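Local coordinates for pheromone cOB1/lipoprotein, YaeC family (Enterococcus faecalis, PDB 4EF1) that probably binds methionine as the substrate-binding lipoprotein of an uptake system, and is also the precursor of the sex pheromone cOB1, at residues Ala16-His21 with Lys235-Ala240; Leu6-Ser11 with Lys218-Val223; Lys91-Lys94 with Glu98-Asp101; Ile160-Tyr165 with Val181-Asn186; Arg116-Leu121 with Ile127-Gly132. All coordinates share one frame; numbering follows the deposited sequence.

Contact 1 of 5, residues Ala16-His21 with Lys235-Ala240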
# COMPACT_ATOMS: atom_id res chain seq x y z
N ALA A 16 2.59 10.91 4.49
CA ALA A 16 3.23 12.15 4.89
C ALA A 16 2.26 13.11 5.57
O ALA A 16 2.65 13.84 6.50
CB ALA A 16 3.93 12.87 3.71
N GLU A 17 1.01 13.11 5.12
CA GLU A 17 -0.03 13.96 5.76
C GLU A 17 -0.35 13.46 7.22
O GLU A 17 -0.55 14.27 8.14
CB GLU A 17 -1.27 14.05 4.88
CG GLU A 17 -1.03 14.83 3.58
CD GLU A 17 -2.31 15.20 2.84
OE1 GLU A 17 -3.42 14.74 3.20
OE2 GLU A 17 -2.21 15.96 1.88
N ILE A 18 -0.26 12.15 7.44
CA ILE A 18 -0.44 11.56 8.78
C ILE A 18 0.70 12.01 9.68
O ILE A 18 0.46 12.52 10.78
CB ILE A 18 -0.53 10.00 8.72
CG1 ILE A 18 -1.89 9.60 8.13
CG2 ILE A 18 -0.38 9.37 10.10
CD1 ILE A 18 -2.05 8.10 7.86
N LEU A 19 1.93 11.88 9.17
CA LEU A 19 3.14 12.32 9.87
C LEU A 19 3.10 13.82 10.23
O LEU A 19 3.34 14.21 11.40
CB LEU A 19 4.39 11.94 9.08
CG LEU A 19 4.64 10.43 8.95
CD1 LEU A 19 5.79 10.15 8.03
CD2 LEU A 19 4.86 9.77 10.33
N GLU A 20 2.79 14.67 9.26
CA GLU A 20 2.66 16.10 9.57
C GLU A 20 1.67 16.30 10.71
O GLU A 20 1.93 17.10 11.62
CB GLU A 20 2.22 16.93 8.34
CG GLU A 20 3.25 17.05 7.21
CD GLU A 20 4.54 17.76 7.58
OE1 GLU A 20 4.53 18.66 8.44
OE2 GLU A 20 5.61 17.39 7.01
N HIS A 21 0.52 15.63 10.63
CA HIS A 21 -0.53 15.77 11.63
C HIS A 21 -0.10 15.45 13.04
O HIS A 21 -0.53 16.10 13.99
CB HIS A 21 -1.79 14.97 11.22
CG HIS A 21 -2.88 14.96 12.26
ND1 HIS A 21 -3.67 16.02 12.47
CD2 HIS A 21 -3.25 14.00 13.19
CE1 HIS A 21 -4.52 15.75 13.49
NE2 HIS A 21 -4.27 14.52 13.92
N LYS A 235 -11.75 9.81 9.74
CA LYS A 235 -12.56 10.95 9.31
C LYS A 235 -12.00 11.59 8.04
O LYS A 235 -12.74 11.88 7.10
CB LYS A 235 -12.66 11.98 10.40
N LYS A 236 -10.68 11.78 7.99
CA LYS A 236 -10.03 12.48 6.88
C LYS A 236 -10.27 11.85 5.53
O LYS A 236 -10.64 12.58 4.63
CB LYS A 236 -8.53 12.58 7.13
CG LYS A 236 -7.70 13.34 6.12
CD LYS A 236 -7.82 14.84 6.20
CE LYS A 236 -6.96 15.47 5.12
NZ LYS A 236 -7.08 16.93 5.23
N TRP A 237 -10.08 10.53 5.40
CA TRP A 237 -10.24 9.84 4.13
C TRP A 237 -11.45 8.96 4.03
O TRP A 237 -11.51 8.08 3.14
CB TRP A 237 -8.94 9.06 3.80
CG TRP A 237 -7.79 10.03 3.60
CD1 TRP A 237 -7.52 10.83 2.49
CD2 TRP A 237 -6.72 10.33 4.55
NE1 TRP A 237 -6.39 11.57 2.68
CE2 TRP A 237 -5.85 11.31 3.90
CE3 TRP A 237 -6.39 9.87 5.81
CZ2 TRP A 237 -4.72 11.81 4.52
CZ3 TRP A 237 -5.23 10.38 6.44
CH2 TRP A 237 -4.42 11.32 5.80
N ASN A 238 -12.40 9.18 4.93
CA ASN A 238 -13.70 8.51 4.96
C ASN A 238 -13.67 7.01 4.83
O ASN A 238 -14.44 6.44 4.06
CB ASN A 238 -14.64 9.18 3.94
CG ASN A 238 -15.07 10.57 4.41
OD1 ASN A 238 -14.72 11.58 3.79
ND2 ASN A 238 -15.76 10.63 5.55
N GLY A 239 -12.79 6.37 5.59
CA GLY A 239 -12.69 4.93 5.58
C GLY A 239 -11.83 4.27 4.54
O GLY A 239 -11.64 3.08 4.62
N ALA A 240 -11.31 5.00 3.56
CA ALA A 240 -10.41 4.40 2.57
C ALA A 240 -9.06 4.00 3.18
O ALA A 240 -8.39 3.07 2.71
CB ALA A 240 -10.22 5.34 1.38
O HOH W 1 -5.04 16.99 3.16
O HOH W 2 -5.56 14.24 1.58
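Glu17 OE1 is gripped by two waters that tie it to the other segment. One water donates to Glu17 OE1 at 2.7 Å and accepts from Trp237 NE1 at 3.0 Å. The second donates to the same Glu17 OE1 at 2.8 Å and takes a hydrogen bond from Lys236 NZ at 2.9 Å. The carboxylate and the ammonium group therefore communicate through solvent, with Glu17 OE1 and Lys236 NZ 4.7 Å apart; their opposite charges probably still attract. No direct hydrogen bond joins 16-21 to 235-240. Glu17 runs extended beyond CG, which carries OE1 to the rim of the indole, near its plane and 3.5 Å from Trp237 CZ2, with the carboxylate turned 27° from the ring. Lys236 has CG anti to its backbone N (chi1 -176°), and this lays CG over the centre of one face of the indole of Trp237. Beneath the waters the contact turns apolar: Ile18 CG1 approaches the benzo end of the ring obliquely, 3.8 Å from Trp237 CZ3. Val13 and Pro14 also touch the indole, and Trp232 meets it with its plane nearly perpendicular. Trp237 is the first residue to leave the helix 227-236 and opens a type I' turn to Ala240. Through Ile18, Val13 and Pro14 its indole pins this helix C-terminus against helix 12-28 of a periplasmic-binding-protein fold.

Contact 2 of 5, residues Leu6-Ser11 with Lys218-Val223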
# COMPACT_ATOMS: atom_id res chain seq x y z
N LEU A 6 13.76 12.82 14.50
CA LEU A 6 13.42 11.52 13.88
C LEU A 6 12.99 11.83 12.46
O LEU A 6 11.96 12.50 12.23
CB LEU A 6 12.34 10.76 14.65
CG LEU A 6 12.02 9.33 14.14
CD1 LEU A 6 13.20 8.38 14.27
CD2 LEU A 6 10.82 8.76 14.87
N LYS A 7 13.80 11.41 11.50
CA LYS A 7 13.52 11.67 10.08
C LYS A 7 12.81 10.49 9.46
O LYS A 7 13.40 9.40 9.38
CB LYS A 7 14.81 11.95 9.30
CG LYS A 7 15.33 13.37 9.42
CD LYS A 7 16.58 13.58 8.57
CE LYS A 7 17.03 15.03 8.62
NZ LYS A 7 18.51 15.17 8.50
N VAL A 8 11.57 10.70 8.99
CA VAL A 8 10.78 9.59 8.40
C VAL A 8 10.47 9.84 6.90
O VAL A 8 10.01 10.93 6.51
CB VAL A 8 9.49 9.34 9.20
CG1 VAL A 8 8.83 8.08 8.70
CG2 VAL A 8 9.80 9.21 10.71
N GLY A 9 10.77 8.86 6.05
CA GLY A 9 10.45 8.97 4.62
C GLY A 9 9.07 8.37 4.40
O GLY A 9 8.74 7.35 5.02
N ALA A 10 8.28 8.99 3.52
CA ALA A 10 6.87 8.57 3.35
C ALA A 10 6.30 8.88 1.98
O ALA A 10 6.76 9.79 1.34
CB ALA A 10 6.01 9.26 4.39
N SER A 11 5.23 8.15 1.60
CA SER A 11 4.48 8.45 0.41
C SER A 11 3.73 9.75 0.74
O SER A 11 3.45 9.98 1.93
CB SER A 11 3.49 7.36 0.09
OG SER A 11 4.10 6.10 -0.25
N LYS A 218 9.43 3.88 18.78
CA LYS A 218 8.32 3.32 19.54
C LYS A 218 7.31 4.41 19.93
O LYS A 218 6.13 4.19 19.86
CB LYS A 218 8.81 2.51 20.74
CG LYS A 218 9.52 1.23 20.27
CD LYS A 218 9.83 0.18 21.33
CE LYS A 218 10.81 0.62 22.40
NZ LYS A 218 11.33 -0.58 23.12
N LYS A 219 7.80 5.58 20.29
CA LYS A 219 6.91 6.72 20.62
C LYS A 219 6.04 7.07 19.42
O LYS A 219 4.84 7.31 19.56
CB LYS A 219 7.73 7.94 21.06
CG LYS A 219 8.22 7.90 22.51
CD LYS A 219 9.17 9.04 22.79
CE LYS A 219 9.74 8.92 24.17
NZ LYS A 219 10.52 10.15 24.42
N LEU A 220 6.67 7.10 18.24
CA LEU A 220 5.99 7.36 16.98
C LEU A 220 4.94 6.35 16.68
O LEU A 220 3.83 6.71 16.37
CB LEU A 220 6.96 7.41 15.79
CG LEU A 220 6.35 7.60 14.39
CD1 LEU A 220 5.54 8.88 14.26
CD2 LEU A 220 7.52 7.59 13.44
N VAL A 221 5.28 5.07 16.77
CA VAL A 221 4.29 4.01 16.54
C VAL A 221 3.09 4.12 17.47
O VAL A 221 1.97 3.92 17.04
CB VAL A 221 4.93 2.58 16.60
CG1 VAL A 221 3.85 1.49 16.49
CG2 VAL A 221 5.96 2.43 15.50
N LYS A 222 3.34 4.41 18.75
CA LYS A 222 2.27 4.48 19.73
C LYS A 222 1.36 5.67 19.39
O LYS A 222 0.14 5.53 19.47
CB LYS A 222 2.78 4.63 21.16
CG LYS A 222 1.66 4.60 22.22
CD LYS A 222 2.22 4.80 23.62
CE LYS A 222 1.18 4.72 24.70
NZ LYS A 222 1.76 4.81 26.07
N VAL A 223 1.96 6.81 19.02
CA VAL A 223 1.17 8.05 18.72
C VAL A 223 0.35 7.79 17.46
O VAL A 223 -0.88 8.06 17.43
CB VAL A 223 2.07 9.29 18.58
CG1 VAL A 223 1.31 10.42 17.90
CG2 VAL A 223 2.63 9.69 19.92
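Leu6 and Val8 meet Leu220 in a strand-to-helix contact of the alpha/beta fold shared by periplasmic binding proteins, where helix 215-225 packs on strand 4-10 of the six-stranded mixed sheet. No hydrogen bond crosses between the segments. Polar bonds run instead to other parts of the fold: Leu6 and Val8 are hydrogen-bonded to strand 31-37, while Lys7 bonds to Ala55 at the start of strand 55-60 and to Asp54, so strand 4-10 is held between two neighbours.

The interaction between the segments is wholly apolar. Leu6 and Val8, two residues apart on the strand, both direct their side chains toward the helix, and a single leucine answers both. A chi1 of 177° sends the Leu220 side chain out from the helix toward the strand; CD2 is the methyl that touches. Its CB lies 4.2 Å from Leu6 CD2 and adds a second, looser point of contact. Leu19, Leu33 and Tyr57 also touch Val8 and continue the apolar layer. The two strand residues differ in approach. Val8 and Leu220 reach toward each other tip to tip, Val8 CG2 standing 3.9 Å from Leu220 CD2, whereas the leucine pair crosses at a slant and brings Leu6 CD2 to 3.8 Å from Leu220 CD2.

Contact 3 of 5, residues Lys91-Lys94 with Glu98-Asp101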
# COMPACT_ATOMS: atom_id res chain seq x y z
N LYS A 91 -12.71 3.93 -16.31
CA LYS A 91 -13.62 4.94 -16.76
C LYS A 91 -14.69 4.34 -17.68
O LYS A 91 -15.79 4.86 -17.74
CB LYS A 91 -12.86 6.06 -17.48
CG LYS A 91 -11.91 6.85 -16.62
CD LYS A 91 -11.31 7.98 -17.43
CE LYS A 91 -10.57 8.98 -16.58
NZ LYS A 91 -10.17 10.07 -17.49
N LYS A 92 -14.38 3.25 -18.39
CA LYS A 92 -15.29 2.71 -19.41
C LYS A 92 -16.27 1.66 -18.88
O LYS A 92 -17.42 1.67 -19.25
CB LYS A 92 -14.50 2.16 -20.59
CG LYS A 92 -15.32 1.92 -21.86
CD LYS A 92 -14.41 1.47 -23.03
CE LYS A 92 -15.22 0.97 -24.22
NZ LYS A 92 -14.44 0.55 -25.44
N TYR A 93 -15.80 0.78 -18.01
CA TYR A 93 -16.63 -0.28 -17.46
C TYR A 93 -16.88 -0.04 -15.97
O TYR A 93 -15.94 0.08 -15.20
CB TYR A 93 -15.93 -1.62 -17.70
CG TYR A 93 -15.67 -1.86 -19.15
CD1 TYR A 93 -16.71 -2.17 -20.00
CD2 TYR A 93 -14.38 -1.78 -19.69
CE1 TYR A 93 -16.48 -2.41 -21.35
CE2 TYR A 93 -14.14 -2.00 -21.05
CZ TYR A 93 -15.20 -2.30 -21.87
OH TYR A 93 -15.03 -2.53 -23.21
N LYS A 94 -18.16 0.04 -15.59
CA LYS A 94 -18.53 0.41 -14.20
C LYS A 94 -18.76 -0.77 -13.25
O LYS A 94 -19.04 -0.57 -12.05
CB LYS A 94 -19.72 1.37 -14.18
CG LYS A 94 -19.51 2.62 -15.01
CD LYS A 94 -18.59 3.64 -14.35
CE LYS A 94 -17.76 4.36 -15.43
NZ LYS A 94 -16.99 5.54 -14.95
N GLU A 98 -19.56 -6.38 -16.49
CA GLU A 98 -19.63 -5.71 -17.80
C GLU A 98 -18.39 -5.88 -18.66
O GLU A 98 -18.46 -5.67 -19.85
CB GLU A 98 -19.83 -4.19 -17.65
CG GLU A 98 -21.22 -3.73 -17.26
CD GLU A 98 -21.28 -2.24 -16.91
OE1 GLU A 98 -20.24 -1.55 -16.99
OE2 GLU A 98 -22.37 -1.76 -16.57
N ILE A 99 -17.26 -6.22 -18.05
CA ILE A 99 -15.98 -6.38 -18.79
C ILE A 99 -16.07 -7.47 -19.89
O ILE A 99 -16.49 -8.61 -19.61
CB ILE A 99 -14.80 -6.63 -17.80
CG1 ILE A 99 -14.49 -5.35 -17.02
CG2 ILE A 99 -13.54 -7.10 -18.47
CD1 ILE A 99 -13.51 -5.53 -15.87
N PRO A 100 -15.72 -7.12 -21.14
CA PRO A 100 -15.76 -8.10 -22.22
C PRO A 100 -14.79 -9.23 -22.02
O PRO A 100 -13.72 -9.05 -21.41
CB PRO A 100 -15.38 -7.28 -23.45
CG PRO A 100 -15.77 -5.87 -23.12
CD PRO A 100 -15.52 -5.74 -21.65
N ASP A 101 -15.11 -10.39 -22.57
CA ASP A 101 -14.19 -11.51 -22.55
C ASP A 101 -12.88 -11.11 -23.24
O ASP A 101 -12.88 -10.33 -24.21
CB ASP A 101 -14.75 -12.75 -23.23
CG ASP A 101 -15.87 -13.44 -22.44
OD1 ASP A 101 -16.36 -12.88 -21.41
OD2 ASP A 101 -16.24 -14.56 -22.89
O HOH W 3 -19.91 0.95 -17.70
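Glu98 opens the second segment by reaching back to the backbone of Lys94. Its chain is extended beyond CG, carrying the carboxylate across the loop so that Glu98 OE1 accepts a hydrogen bond of 3.0 Å from Lys94 N. The bond is bent, 147° at the hydrogen, and the donor arrives on the syn side, 29° out of the carboxylate plane. A water also donates to Glu98 OE1 at 2.6 Å and with its other hydrogen reaches Lys92 O at 3.0 Å. One carboxylate oxygen thus satisfies a backbone N-H directly and a backbone carbonyl through the water, linking the 91-94 loop to Glu98 at two backbone points.

Ile99 follows, its CG1 resting 4.1 Å from Tyr93 CB, while its CA lies over one face of the Tyr93 ring. Pro100 then extends along that face. Its CD sits 3.8 Å from the centroid of the Tyr93 ring, 30° off the ring normal, in a CH-pi contact that presents a proline methylene to the ring's electrons. Farther out, Pro100 CG comes to 3.4 Å from Tyr93 OH, so the proline spans the phenol from its middle to its oxygen. Lys92 CG is placed above a face of the same ring, toward its rim.

Both segments belong to the surface loop that links strand 87-89 to strand 104-108 of the five-stranded sheet. Ser90 OG, just beyond strand 87-89, takes the N-H of Tyr93; Ile99 packs on Leu150 and gives its carbonyl to Lys148, shortly before strand 151-156; and Lys91 forms a salt bridge with Asp166 at the end of helix 161-166.

Contact 4 of 5, residues Ile160-Tyr165 with Val181-Asn186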
# COMPACT_ATOMS: atom_id res chain seq x y z
N ILE A 160 2.84 4.77 -12.07
CA ILE A 160 2.19 5.20 -13.33
C ILE A 160 0.78 4.60 -13.53
O ILE A 160 0.13 4.89 -14.53
CB ILE A 160 3.06 5.01 -14.60
CG1 ILE A 160 2.99 3.58 -15.15
CG2 ILE A 160 4.50 5.52 -14.39
CD1 ILE A 160 3.10 3.49 -16.65
N MSE A 161 0.27 3.87 -12.55
CA MSE A 161 -1.01 3.18 -12.70
C MSE A 161 -2.15 4.18 -12.87
O MSE A 161 -3.09 3.91 -13.62
CB MSE A 161 -1.29 2.20 -11.56
CG MSE A 161 -0.18 1.17 -11.33
SE MSE A 161 0.41 0.27 -12.91
CE MSE A 161 -1.28 -0.54 -13.40
N THR A 162 -2.07 5.33 -12.18
CA THR A 162 -3.06 6.38 -12.37
C THR A 162 -3.05 6.96 -13.79
O THR A 162 -4.10 7.39 -14.30
CB THR A 162 -2.93 7.50 -11.33
OG1 THR A 162 -1.63 8.11 -11.39
CG2 THR A 162 -3.20 6.95 -9.89
N THR A 163 -1.89 6.98 -14.43
CA THR A 163 -1.80 7.41 -15.84
C THR A 163 -2.52 6.44 -16.77
O THR A 163 -3.27 6.86 -17.64
CB THR A 163 -0.33 7.60 -16.24
OG1 THR A 163 0.24 8.55 -15.34
CG2 THR A 163 -0.17 8.09 -17.69
N LEU A 164 -2.27 5.15 -16.58
CA LEU A 164 -2.96 4.12 -17.36
C LEU A 164 -4.50 4.25 -17.23
O LEU A 164 -5.23 4.16 -18.22
CB LEU A 164 -2.49 2.73 -16.95
CG LEU A 164 -1.04 2.42 -17.38
CD1 LEU A 164 -0.56 1.12 -16.79
CD2 LEU A 164 -0.89 2.44 -18.88
N TYR A 165 -4.96 4.48 -16.01
CA TYR A 165 -6.37 4.69 -15.75
C TYR A 165 -6.89 5.93 -16.49
O TYR A 165 -7.93 5.85 -17.19
CB TYR A 165 -6.61 4.83 -14.23
CG TYR A 165 -7.93 5.45 -13.85
CD1 TYR A 165 -9.12 4.71 -13.90
CD2 TYR A 165 -7.99 6.80 -13.47
CE1 TYR A 165 -10.35 5.30 -13.57
CE2 TYR A 165 -9.20 7.40 -13.15
CZ TYR A 165 -10.38 6.65 -13.21
OH TYR A 165 -11.53 7.24 -12.86
N VAL A 181 -5.78 8.00 -4.00
CA VAL A 181 -6.25 9.10 -3.13
C VAL A 181 -5.57 10.42 -3.45
O VAL A 181 -6.22 11.44 -3.55
CB VAL A 181 -6.12 8.73 -1.65
CG1 VAL A 181 -6.33 9.96 -0.76
CG2 VAL A 181 -7.19 7.65 -1.36
N ASP A 182 -4.27 10.39 -3.70
CA ASP A 182 -3.55 11.61 -4.05
C ASP A 182 -4.07 12.24 -5.37
O ASP A 182 -4.06 13.45 -5.52
CB ASP A 182 -2.04 11.33 -4.11
CG ASP A 182 -1.19 12.59 -3.97
OD1 ASP A 182 -1.70 13.68 -3.65
OD2 ASP A 182 0.01 12.46 -4.17
N GLN A 183 -4.51 11.42 -6.32
CA GLN A 183 -5.09 11.90 -7.57
C GLN A 183 -6.59 12.19 -7.48
O GLN A 183 -7.24 12.42 -8.48
CB GLN A 183 -4.80 10.93 -8.75
CG GLN A 183 -3.33 10.78 -9.11
CD GLN A 183 -2.60 12.10 -9.32
OE1 GLN A 183 -1.65 12.42 -8.58
NE2 GLN A 183 -3.06 12.90 -10.27
N GLY A 184 -7.16 12.20 -6.27
CA GLY A 184 -8.55 12.55 -6.07
C GLY A 184 -9.56 11.44 -6.25
O GLY A 184 -10.74 11.72 -6.36
N LEU A 185 -9.11 10.19 -6.30
CA LEU A 185 -10.01 9.06 -6.36
C LEU A 185 -10.36 8.64 -4.92
O LEU A 185 -9.52 8.68 -4.02
CB LEU A 185 -9.38 7.89 -7.11
CG LEU A 185 -9.09 8.09 -8.60
CD1 LEU A 185 -8.29 6.92 -9.17
CD2 LEU A 185 -10.35 8.34 -9.43
N ASN A 186 -11.61 8.25 -4.72
CA ASN A 186 -12.06 7.69 -3.43
C ASN A 186 -12.28 6.20 -3.66
O ASN A 186 -13.26 5.86 -4.32
CB ASN A 186 -13.35 8.34 -2.98
CG ASN A 186 -13.86 7.79 -1.66
OD1 ASN A 186 -13.33 6.83 -1.05
ND2 ASN A 186 -14.92 8.41 -1.20
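Tyr165 and Leu185 slide past each other in opposite directions, with both leucine methyl groups beside the phenol. Leu185 CD2 touches at 3.8 Å from Tyr165 OH and 4.0 Å from Tyr165 CE2, while Leu185 CD1 lies 4.1 Å from the same CE2. The approach to the ring is oblique. A second pair, Thr162 and Gln183, meets one turn earlier on helix 161-166, the two side chains crossing at about a right angle. Gln183 contributes its aliphatic CG, which is set against the fork of the threonine at 3.9 Å from Thr162 OG1 and equally far from Thr162 CG2. No hydrogen bond joins the segments.

The chain turn behind these contacts is a Schellman motif ending helix 177-182. Gly184, with positive phi (85°), is its C-prime residue; Gly184 N bonds to Val181 O at 3.0 Å and Leu185 N returns to Ala180 O. The reversal lets Gln183 and Leu185, on either side of the glycine, both direct their side chains toward helix 161-166. On that helix a chi1 of 162° turns the phenol of Tyr165 away from the backbone N and toward Leu185.

Farther out, Ile175 of strand 172-175 touches Thr162, Tyr165 and Leu185, so helix 161-166 and the loop after helix 177-182 meet at the same residue of the five-stranded sheet. Asn186 occupies the N-cap of helix 187-190, its OD1 accepting from Lys188 N, while its own backbone N bonds to Asp190 OD2.

Contact 5 of 5, residues Arg116-Leu121 with Ile127-Gly132. With MSE (selenomethionine), chain C.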
# COMPACT_ATOMS: atom_id res chain seq x y z
N ARG A 116 -3.64 -9.65 -4.58
CA ARG A 116 -4.73 -8.75 -4.26
C ARG A 116 -5.73 -8.61 -5.42
O ARG A 116 -6.92 -8.63 -5.20
CB ARG A 116 -4.18 -7.40 -3.84
CG ARG A 116 -3.15 -7.45 -2.70
CD ARG A 116 -2.59 -6.12 -2.30
NE ARG A 116 -3.46 -5.32 -1.42
CZ ARG A 116 -3.16 -4.10 -1.00
NH1 ARG A 116 -1.97 -3.55 -1.30
NH2 ARG A 116 -4.00 -3.45 -0.21
N VAL A 117 -5.24 -8.42 -6.65
CA VAL A 117 -6.13 -8.40 -7.81
C VAL A 117 -6.75 -9.79 -8.01
O VAL A 117 -7.93 -9.91 -8.34
CB VAL A 117 -5.44 -7.91 -9.11
CG1 VAL A 117 -4.52 -9.01 -9.66
CG2 VAL A 117 -6.49 -7.49 -10.15
N LEU A 118 -5.95 -10.86 -7.76
CA LEU A 118 -6.46 -12.22 -7.85
C LEU A 118 -7.60 -12.47 -6.81
O LEU A 118 -8.60 -13.08 -7.19
CB LEU A 118 -5.32 -13.24 -7.70
CG LEU A 118 -4.28 -13.31 -8.84
CD1 LEU A 118 -3.23 -14.37 -8.59
CD2 LEU A 118 -4.95 -13.59 -10.16
N THR A 119 -7.44 -11.99 -5.56
CA THR A 119 -8.49 -12.15 -4.54
C THR A 119 -9.73 -11.31 -4.93
O THR A 119 -10.86 -11.73 -4.71
CB THR A 119 -8.09 -11.73 -3.09
OG1 THR A 119 -7.95 -10.30 -2.98
CG2 THR A 119 -6.84 -12.46 -2.60
N ILE A 120 -9.52 -10.14 -5.50
CA ILE A 120 -10.67 -9.31 -5.93
C ILE A 120 -11.49 -10.09 -7.01
O ILE A 120 -12.68 -10.25 -6.89
CB ILE A 120 -10.24 -7.92 -6.43
CG1 ILE A 120 -9.76 -7.05 -5.26
CG2 ILE A 120 -11.37 -7.25 -7.25
CD1 ILE A 120 -9.00 -5.82 -5.70
N LEU A 121 -10.80 -10.60 -8.04
CA LEU A 121 -11.45 -11.31 -9.12
C LEU A 121 -12.11 -12.65 -8.63
O LEU A 121 -13.21 -13.01 -9.09
CB LEU A 121 -10.48 -11.54 -10.29
CG LEU A 121 -10.00 -10.24 -10.95
CD1 LEU A 121 -8.84 -10.52 -11.89
CD2 LEU A 121 -11.14 -9.45 -11.62
N ILE A 127 -12.59 -15.63 -11.34
CA ILE A 127 -11.49 -16.59 -11.41
C ILE A 127 -11.45 -17.51 -10.18
O ILE A 127 -12.01 -17.19 -9.14
CB ILE A 127 -10.09 -15.93 -11.53
CG1 ILE A 127 -9.70 -15.18 -10.24
CG2 ILE A 127 -9.94 -15.10 -12.84
CD1 ILE A 127 -8.26 -14.73 -10.16
N THR A 128 -10.80 -18.65 -10.33
CA THR A 128 -10.42 -19.49 -9.20
C THR A 128 -8.90 -19.76 -9.33
O THR A 128 -8.34 -19.61 -10.41
CB THR A 128 -11.19 -20.80 -9.17
OG1 THR A 128 -10.80 -21.63 -10.27
CG2 THR A 128 -12.69 -20.53 -9.18
N LEU A 129 -8.25 -20.11 -8.22
CA LEU A 129 -6.82 -20.47 -8.23
C LEU A 129 -6.71 -21.98 -8.18
O LEU A 129 -7.63 -22.65 -7.69
CB LEU A 129 -6.09 -19.80 -7.05
CG LEU A 129 -6.22 -18.28 -7.05
CD1 LEU A 129 -5.38 -17.58 -5.97
CD2 LEU A 129 -5.86 -17.73 -8.43
N LYS A 130 -5.63 -22.53 -8.73
CA LYS A 130 -5.45 -23.99 -8.79
C LYS A 130 -5.43 -24.60 -7.39
O LYS A 130 -5.01 -23.94 -6.44
CB LYS A 130 -4.14 -24.39 -9.50
CG LYS A 130 -4.13 -24.20 -11.00
CD LYS A 130 -2.74 -24.38 -11.59
CE LYS A 130 -2.66 -23.86 -13.00
NZ LYS A 130 -1.25 -23.73 -13.45
N GLU A 131 -5.89 -25.85 -7.31
CA GLU A 131 -5.79 -26.69 -6.11
C GLU A 131 -4.33 -26.83 -5.71
O GLU A 131 -3.48 -27.17 -6.54
CB GLU A 131 -6.32 -28.11 -6.38
CG GLU A 131 -7.79 -28.34 -6.09
CD GLU A 131 -8.05 -28.68 -4.63
OE1 GLU A 131 -7.84 -27.80 -3.76
OE2 GLU A 131 -8.48 -29.82 -4.35
N GLY A 132 -4.06 -26.59 -4.43
CA GLY A 132 -2.72 -26.72 -3.89
C GLY A 132 -1.80 -25.61 -4.31
O GLY A 132 -0.58 -25.81 -4.36
N MSE C . 0.41 2.14 0.29
CA MSE C . 0.53 0.89 -0.57
C MSE C . -0.59 -0.11 -0.32
O MSE C . -0.95 -0.37 0.85
OXT MSE C . -1.11 -0.75 -1.28
CB MSE C . 1.90 0.23 -0.41
CG MSE C . 2.17 -0.94 -1.37
SE MSE C . 3.79 -1.86 -0.88
CE MSE C . 5.13 -0.46 -1.34
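Ile127 is the close-packed centre of this contact, set between Leu118 and Leu121 of helix 114-123. Its CG1 stands between the backbone N and the carbonyl carbon (chi1 68°), which sends the ethyl arm into the helix: Ile127 CD1 lies 3.5 Å from Leu118 CD2 and 3.4 Å from the carbonyl oxygen Leu118 O. The Leu118 and Ile127 side chains cross at about a right angle. One turn on, Leu121 presents its CB rather than its branch, 3.7 Å from Ile127 CG1. Strand 127-129 runs at 123° to the helix, and packing thins along it: Leu129 reaches the helix with CD2 alone, 4.3 Å from Leu118 CD1. Past it, Lys130, Glu131 and Gly132 lead into exposed loop, with Glu131 poorly ordered. The short strand pairs with strand 143-146, whose Ile143 also touches Leu118.

Arg116, at the other end of the helical segment, points into the ligand pocket. Its NH1 donates to OXT of the bound selenomethionine at 2.9 Å (152° at the hydrogen), the oxygen lying at the edge of the guanidinium near its plane. Glu195 and Asp113 form salt bridges with NE and NH1 and probably restrain its rotation, while Thr119 OG1 donates to Arg116 O at 3.0 Å, sharing that oxygen with Ile120 N. Asn176, Asn203 and Glu84 also hydrogen-bond the ligand. The chemistry thus divides along one helix: an apolar flank anchors it to the small two-stranded antiparallel sheet, and a charged arginine, itself positioned by two acids, is turned to the carboxylate of a methionine-like amino acid.

The five contacts are spread over the two large sheets and the small two-stranded one. Contacts 1 and 2 belong with the six-stranded sheet and adjoin, centres 14 Å apart: strand 4-10 leads into helix 12-28, helix 215-225 into helix 227-236, and their segments alternate. Contacts 3, 5 and 4 follow in sequence, nested within the loops closed by contacts 1 and 2; 3 and 4 adjoin the five-stranded sheet. Contact 4 touches contact 3 through Tyr165 and Lys91, and contact 1 through Val181 and Trp237, bridging the two halves. Contact 5, centred about 31 Å from contact 1, joins helix 114-123 to the small sheet and supplies Arg116 to the selenomethionine, consistent with ligand binding between two lobes.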